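ORF10 (Moritella marina, PDB 6RIW) probably condenses acyl chains in polyunsaturated fatty acid synthesis, this piece being the ketosynthase-chain length factor didomain of a longer multidomain synthase. Local coordinates at residues A[591-605]-A[617-631]. Residues are numbered along the deposited sequence; the frame is centred on the assembly and turned at random.
Sequences YRGRVNLTTQIEDSL and REELTNIAKDGVASA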
loop_
_atom_site.group_PDB
_atom_site.type_symbol
_atom_site.label_atom_id
_atom_site.label_comp_id
_atom_site.label_asym_id
_atom_site.label_seq_id
_atom_site.Cartn_x
_atom_site.Cartn_y
_atom_site.Cartn_z
ATOM N N TYR A 591 -3.855 -10.193 13.962
ATOM C CA TYR A 591 -4.253 -9.266 15.013
ATOM C C TYR A 591 -5.750 -9.364 15.307
ATOM O O TYR A 591 -6.163 -9.516 16.470
ATOM C CB TYR A 591 -3.864 -7.837 14.644
ATOM C CG TYR A 591 -4.345 -6.889 15.699
ATOM C CD1 TYR A 591 -3.831 -6.947 16.985
ATOM C CD2 TYR A 591 -5.351 -5.970 15.425
ATOM C CE1 TYR A 591 -4.307 -6.107 17.988
ATOM C CE2 TYR A 591 -5.825 -5.121 16.410
ATOM C CZ TYR A 591 -5.296 -5.198 17.686
ATOM O OH TYR A 591 -5.772 -4.359 18.660
ATOM N N ARG A 592 -6.592 -9.263 14.278
ATOM C CA ARG A 592 -8.013 -9.530 14.517
ATOM C C ARG A 592 -8.241 -10.996 14.882
ATOM O O ARG A 592 -9.168 -11.318 15.641
ATOM C CB ARG A 592 -8.857 -9.143 13.295
ATOM C CG ARG A 592 -10.360 -9.342 13.565
ATOM C CD ARG A 592 -11.266 -8.764 12.488
ATOM N NE ARG A 592 -12.654 -9.093 12.833
ATOM C CZ ARG A 592 -13.722 -8.426 12.402
ATOM N NH1 ARG A 592 -13.575 -7.385 11.602
ATOM N NH2 ARG A 592 -14.941 -8.802 12.783
ATOM N N GLY A 593 -7.403 -11.895 14.362
ATOM C CA GLY A 593 -7.449 -13.279 14.801
ATOM C C GLY A 593 -7.395 -13.414 16.311
ATOM O O GLY A 593 -8.036 -14.297 16.886
ATOM N N ARG A 594 -6.645 -12.533 16.974
ATOM C CA ARG A 594 -6.648 -12.488 18.439
ATOM C C ARG A 594 -7.871 -11.744 18.981
ATOM O O ARG A 594 -8.614 -12.256 19.831
ATOM C CB ARG A 594 -5.355 -11.821 18.922
ATOM C CG ARG A 594 -5.351 -11.406 20.399
ATOM C CD ARG A 594 -4.413 -10.235 20.731
ATOM N NE ARG A 594 -4.799 -9.719 22.046
ATOM C CZ ARG A 594 -4.337 -10.179 23.204
ATOM N NH1 ARG A 594 -3.423 -11.132 23.219
ATOM N NH2 ARG A 594 -4.797 -9.678 24.350
ATOM N N VAL A 595 -8.096 -10.536 18.499
ATOM C CA VAL A 595 -9.072 -9.639 19.122
ATOM C C VAL A 595 -10.474 -10.239 19.078
ATOM O O VAL A 595 -11.241 -10.158 20.052
ATOM C CB VAL A 595 -9.020 -8.266 18.433
ATOM C CG1 VAL A 595 -10.247 -7.460 18.757
ATOM C CG2 VAL A 595 -7.724 -7.527 18.830
ATOM N N ASN A 596 -10.813 -10.893 17.972
ATOM C CA ASN A 596 -12.183 -11.361 17.763
ATOM C C ASN A 596 -12.547 -12.525 18.680
ATOM O O ASN A 596 -13.739 -12.821 18.853
ATOM C CB ASN A 596 -12.356 -11.752 16.296
ATOM C CG ASN A 596 -13.737 -11.452 15.763
ATOM O OD1 ASN A 596 -13.879 -10.844 14.701
ATOM N ND2 ASN A 596 -14.774 -11.932 16.469
ATOM N N LEU A 597 -11.557 -13.171 19.299
ATOM C CA LEU A 597 -11.875 -14.268 20.204
ATOM C C LEU A 597 -12.716 -13.802 21.396
ATOM O O LEU A 597 -13.337 -14.640 22.043
ATOM C CB LEU A 597 -10.595 -14.962 20.680
ATOM C CG LEU A 597 -9.876 -15.737 19.567
ATOM C CD1 LEU A 597 -8.498 -16.231 20.059
ATOM C CD2 LEU A 597 -10.712 -16.906 19.138
ATOM N N THR A 598 -12.734 -12.494 21.693
ATOM C CA THR A 598 -13.653 -11.917 22.685
ATOM C C THR A 598 -15.085 -12.425 22.516
ATOM O O THR A 598 -15.696 -12.957 23.451
ATOM C CB THR A 598 -13.643 -10.385 22.577
ATOM O OG1 THR A 598 -12.379 -9.887 23.028
ATOM C CG2 THR A 598 -14.756 -9.770 23.435
ATOM N N THR A 599 -15.654 -12.240 21.334
ATOM C CA THR A 599 -17.026 -12.681 21.145
ATOM C C THR A 599 -17.095 -14.116 20.679
ATOM O O THR A 599 -18.095 -14.794 20.941
ATOM C CB THR A 599 -17.760 -11.770 20.151
ATOM O OG1 THR A 599 -16.968 -11.601 18.967
ATOM C CG2 THR A 599 -18.022 -10.404 20.782
ATOM N N GLN A 600 -16.050 -14.618 20.012
ATOM C CA GLN A 600 -16.071 -16.026 19.618
ATOM C C GLN A 600 -16.128 -16.945 20.833
ATOM O O GLN A 600 -16.894 -17.918 20.842
ATOM C CB GLN A 600 -14.856 -16.370 18.767
ATOM C CG GLN A 600 -14.948 -15.795 17.385
ATOM C CD GLN A 600 -13.660 -15.989 16.655
ATOM O OE1 GLN A 600 -12.805 -15.096 16.668
ATOM N NE2 GLN A 600 -13.484 -17.174 16.045
ATOM N N ILE A 601 -15.331 -16.656 21.868
ATOM C CA ILE A 601 -15.323 -17.529 23.046
ATOM C C ILE A 601 -16.595 -17.321 23.862
ATOM O O ILE A 601 -17.193 -18.280 24.357
ATOM C CB ILE A 601 -14.069 -17.281 23.909
ATOM C CG1 ILE A 601 -12.785 -17.590 23.127
ATOM C CG2 ILE A 601 -14.135 -18.119 25.179
ATOM C CD1 ILE A 601 -12.514 -19.041 22.959
ATOM N N GLU A 602 -17.034 -16.072 24.007
ATOM C CA GLU A 602 -18.292 -15.834 24.719
ATOM C C GLU A 602 -19.439 -16.598 24.066
ATOM O O GLU A 602 -20.206 -17.296 24.748
ATOM C CB GLU A 602 -18.602 -14.338 24.787
ATOM C CG GLU A 602 -19.896 -14.037 25.539
ATOM C CD GLU A 602 -20.222 -12.549 25.613
ATOM O OE1 GLU A 602 -20.075 -11.827 24.597
ATOM O OE2 GLU A 602 -20.648 -12.103 26.701
ATOM N N ASP A 603 -19.557 -16.493 22.735
ATOM C CA ASP A 603 -20.622 -17.192 22.016
ATOM C C ASP A 603 -20.520 -18.701 22.176
ATOM O O ASP A 603 -21.541 -19.390 22.304
ATOM C CB ASP A 603 -20.586 -16.832 20.530
ATOM C CG ASP A 603 -21.075 -15.425 20.253
ATOM O OD1 ASP A 603 -21.592 -14.764 21.189
ATOM O OD2 ASP A 603 -20.932 -14.970 19.093
ATOM N N SER A 604 -19.301 -19.242 22.125
ATOM C CA SER A 604 -19.113 -20.678 22.271
ATOM C C SER A 604 -19.590 -21.160 23.636
ATOM O O SER A 604 -20.305 -22.162 23.737
ATOM C CB SER A 604 -17.632 -21.017 22.077
ATOM O OG SER A 604 -17.316 -21.113 20.707
ATOM N N LEU A 605 -19.142 -20.495 24.700
ATOM C CA LEU A 605 -19.535 -20.888 26.052
ATOM C C LEU A 605 -21.043 -20.813 26.235
ATOM O O LEU A 605 -21.657 -21.723 26.813
ATOM C CB LEU A 605 -18.855 -19.989 27.074
ATOM C CG LEU A 605 -17.337 -20.146 27.127
ATOM C CD1 LEU A 605 -16.787 -18.962 27.913
ATOM C CD2 LEU A 605 -16.965 -21.486 27.764
ATOM N N ARG A 617 -14.394 -16.674 32.296
ATOM C CA ARG A 617 -14.498 -16.481 30.853
ATOM C C ARG A 617 -13.414 -15.537 30.348
ATOM O O ARG A 617 -12.847 -15.748 29.267
ATOM C CB ARG A 617 -15.893 -15.941 30.506
ATOM C CG ARG A 617 -16.076 -15.527 29.053
ATOM C CD ARG A 617 -17.531 -15.185 28.753
ATOM N NE ARG A 617 -17.837 -13.798 29.082
ATOM C CZ ARG A 617 -18.758 -13.425 29.967
ATOM N NH1 ARG A 617 -19.469 -14.342 30.617
ATOM N NH2 ARG A 617 -18.966 -12.131 30.205
ATOM N N GLU A 618 -13.106 -14.485 31.116
ATOM C CA GLU A 618 -12.049 -13.563 30.697
ATOM C C GLU A 618 -10.689 -14.235 30.712
ATOM O O GLU A 618 -9.888 -14.043 29.787
ATOM C CB GLU A 618 -12.037 -12.321 31.582
ATOM C CG GLU A 618 -13.257 -11.433 31.328
ATOM C CD GLU A 618 -13.269 -10.178 32.174
ATOM O OE1 GLU A 618 -12.524 -10.137 33.179
ATOM O OE2 GLU A 618 -14.037 -9.244 31.839
ATOM N N GLU A 619 -10.424 -15.044 31.739
ATOM C CA GLU A 619 -9.168 -15.780 31.805
ATOM C C GLU A 619 -9.040 -16.785 30.663
ATOM O O GLU A 619 -7.974 -16.903 30.059
ATOM C CB GLU A 619 -9.056 -16.501 33.143
ATOM C CG GLU A 619 -7.825 -17.382 33.252
ATOM C CD GLU A 619 -6.557 -16.570 33.496
ATOM O OE1 GLU A 619 -6.671 -15.334 33.706
ATOM O OE2 GLU A 619 -5.455 -17.168 33.492
ATOM N N LEU A 620 -10.100 -17.542 30.378
ATOM C CA LEU A 620 -10.063 -18.462 29.246
ATOM C C LEU A 620 -9.830 -17.713 27.935
ATOM O O LEU A 620 -9.039 -18.150 27.083
ATOM C CB LEU A 620 -11.372 -19.244 29.181
ATOM C CG LEU A 620 -11.494 -20.261 28.047
ATOM C CD1 LEU A 620 -10.482 -21.365 28.208
ATOM C CD2 LEU A 620 -12.901 -20.820 28.050
ATOM N N THR A 621 -10.540 -16.600 27.750
ATOM C CA THR A 621 -10.374 -15.791 26.543
ATOM C C THR A 621 -8.946 -15.269 26.432
ATOM O O THR A 621 -8.343 -15.320 25.356
ATOM C CB THR A 621 -11.383 -14.641 26.542
ATOM O OG1 THR A 621 -12.716 -15.181 26.640
ATOM C CG2 THR A 621 -11.288 -13.858 25.248
ATOM N N ASN A 622 -8.370 -14.814 27.542
ATOM C CA ASN A 622 -7.008 -14.275 27.507
ATOM C C ASN A 622 -5.979 -15.341 27.145
ATOM O O ASN A 622 -4.995 -15.051 26.449
ATOM C CB ASN A 622 -6.669 -13.651 28.857
ATOM C CG ASN A 622 -7.314 -12.300 29.041
ATOM O OD1 ASN A 622 -7.715 -11.655 28.065
ATOM N ND2 ASN A 622 -7.431 -11.860 30.293
ATOM N N ILE A 623 -6.184 -16.575 27.607
ATOM C CA ILE A 623 -5.263 -17.658 27.273
ATOM C C ILE A 623 -5.281 -17.927 25.773
ATOM O O ILE A 623 -4.229 -18.067 25.139
ATOM C CB ILE A 623 -5.610 -18.930 28.061
ATOM C CG1 ILE A 623 -5.397 -18.731 29.567
ATOM C CG2 ILE A 623 -4.771 -20.122 27.566
ATOM C CD1 ILE A 623 -6.059 -19.850 30.358
ATOM N N ALA A 624 -6.480 -18.026 25.197
ATOM C CA ALA A 624 -6.609 -18.244 23.754
ATOM C C ALA A 624 -6.030 -17.073 22.963
ATOM O O ALA A 624 -5.314 -17.286 21.978
ATOM C CB ALA A 624 -8.080 -18.464 23.385
ATOM N N LYS A 625 -6.342 -15.837 23.372
ATOM C CA LYS A 625 -5.839 -14.652 22.674
ATOM C C LYS A 625 -4.316 -14.635 22.638
ATOM O O LYS A 625 -3.700 -14.363 21.592
ATOM C CB LYS A 625 -6.352 -13.389 23.362
ATOM C CG LYS A 625 -7.820 -13.043 23.067
ATOM C CD LYS A 625 -8.153 -11.757 23.800
ATOM C CE LYS A 625 -9.487 -11.163 23.321
ATOM N NZ LYS A 625 -9.925 -10.077 24.249
ATOM N N ASP A 626 -3.684 -14.889 23.790
ATOM C CA ASP A 626 -2.226 -14.832 23.854
ATOM C C ASP A 626 -1.576 -15.906 22.996
ATOM O O ASP A 626 -0.430 -15.729 22.559
ATOM C CB ASP A 626 -1.765 -14.956 25.302
ATOM C CG ASP A 626 -2.043 -13.702 26.110
ATOM O OD1 ASP A 626 -2.440 -12.668 25.511
ATOM O OD2 ASP A 626 -1.881 -13.745 27.353
ATOM N N GLY A 627 -2.293 -16.995 22.719
ATOM C CA GLY A 627 -1.783 -17.983 21.792
ATOM C C GLY A 627 -1.680 -17.461 20.372
ATOM O O GLY A 627 -0.773 -17.846 19.631
ATOM N N VAL A 628 -2.592 -16.575 19.976
ATOM C CA VAL A 628 -2.671 -16.137 18.582
ATOM C C VAL A 628 -1.724 -14.977 18.297
ATOM O O VAL A 628 -1.026 -14.961 17.273
ATOM C CB VAL A 628 -4.124 -15.765 18.230
ATOM C CG1 VAL A 628 -4.172 -15.169 16.817
ATOM C CG2 VAL A 628 -5.003 -16.996 18.324
ATOM N N ALA A 629 -1.704 -13.973 19.167
ATOM C CA ALA A 629 -0.926 -12.761 18.900
ATOM C C ALA A 629 -0.852 -11.954 20.180
ATOM O O ALA A 629 -1.676 -12.125 21.073
ATOM C CB ALA A 629 -1.563 -11.909 17.789
ATOM N N SER A 630 0.114 -11.040 20.239
ATOM C CA SER A 630 0.216 -10.122 21.366
ATOM C C SER A 630 -0.793 -8.994 21.218
ATOM O O SER A 630 -1.212 -8.649 20.110
ATOM C CB SER A 630 1.628 -9.537 21.457
ATOM O OG SER A 630 2.589 -10.574 21.561
ATOM N N ALA A 631 -1.199 -8.430 22.351
ATOM C CA ALA A 631 -2.081 -7.271 22.323
ATOM C C ALA A 631 -1.388 -6.098 21.638
ATOM O O ALA A 631 -0.158 -5.998 21.636
ATOM C CB ALA A 631 -2.487 -6.868 23.738
HETATM O O HOH W 1 -4.239 -11.058 26.941
HETATM O O HOH W 2 -14.926 -13.880 26.038
#
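R594 reaches across to D626 and A629 at the C-terminal end of helix 617-628, the open end of a helical hairpin in the second thiolase-fold domain: helix 591-595 runs antiparallel to 617-628 at 172°, whereas 597-605 crosses it at 131°. With CG anti to the backbone N (chi1 166°) and the chain extended as far as NE, the guanidinium arrives between two layers, K625 CB over one face and the backbone N of A631 over the other. Its NH1 donates in the guanidinium plane to two oxygens, D626 OD1 and A629 O, each 2.9 Å away; the first is a salt bridge, its carboxylate nearly coplanar with the guanidinium, the second a hydrogen bond to a backbone carbonyl. A water links R594 NH2 to the same OD1. With an alanine here, D626 and D56 would probably each lose a cationic partner, and A629 O, just past the helix end, this donor.

K625 crosses R594 at about a right angle, a knob seated among R594, V595, L597 and T598. Its extended chain carries NZ to T598 OG1, to which it donates a hydrogen bond of 2.7 Å. Both R594 NH2 and K625 NZ also form salt bridges with D56, which probably offsets their like charges and ties this hairpin to the first ketosynthase region.

Farther along, L597 CD1 packs against A624 CB and V628 CG2, and L605 CD2 meets L620 CD2 tip to tip at 4.1 Å. E602 OE2 lies over a face of the R617 guanidinium, a long, purely electrostatic pairing, while E602 OE1 forms a salt bridge with K47. A water links the two helices by donating to T598 O and to T621 OG1, the latter at 2.6 Å.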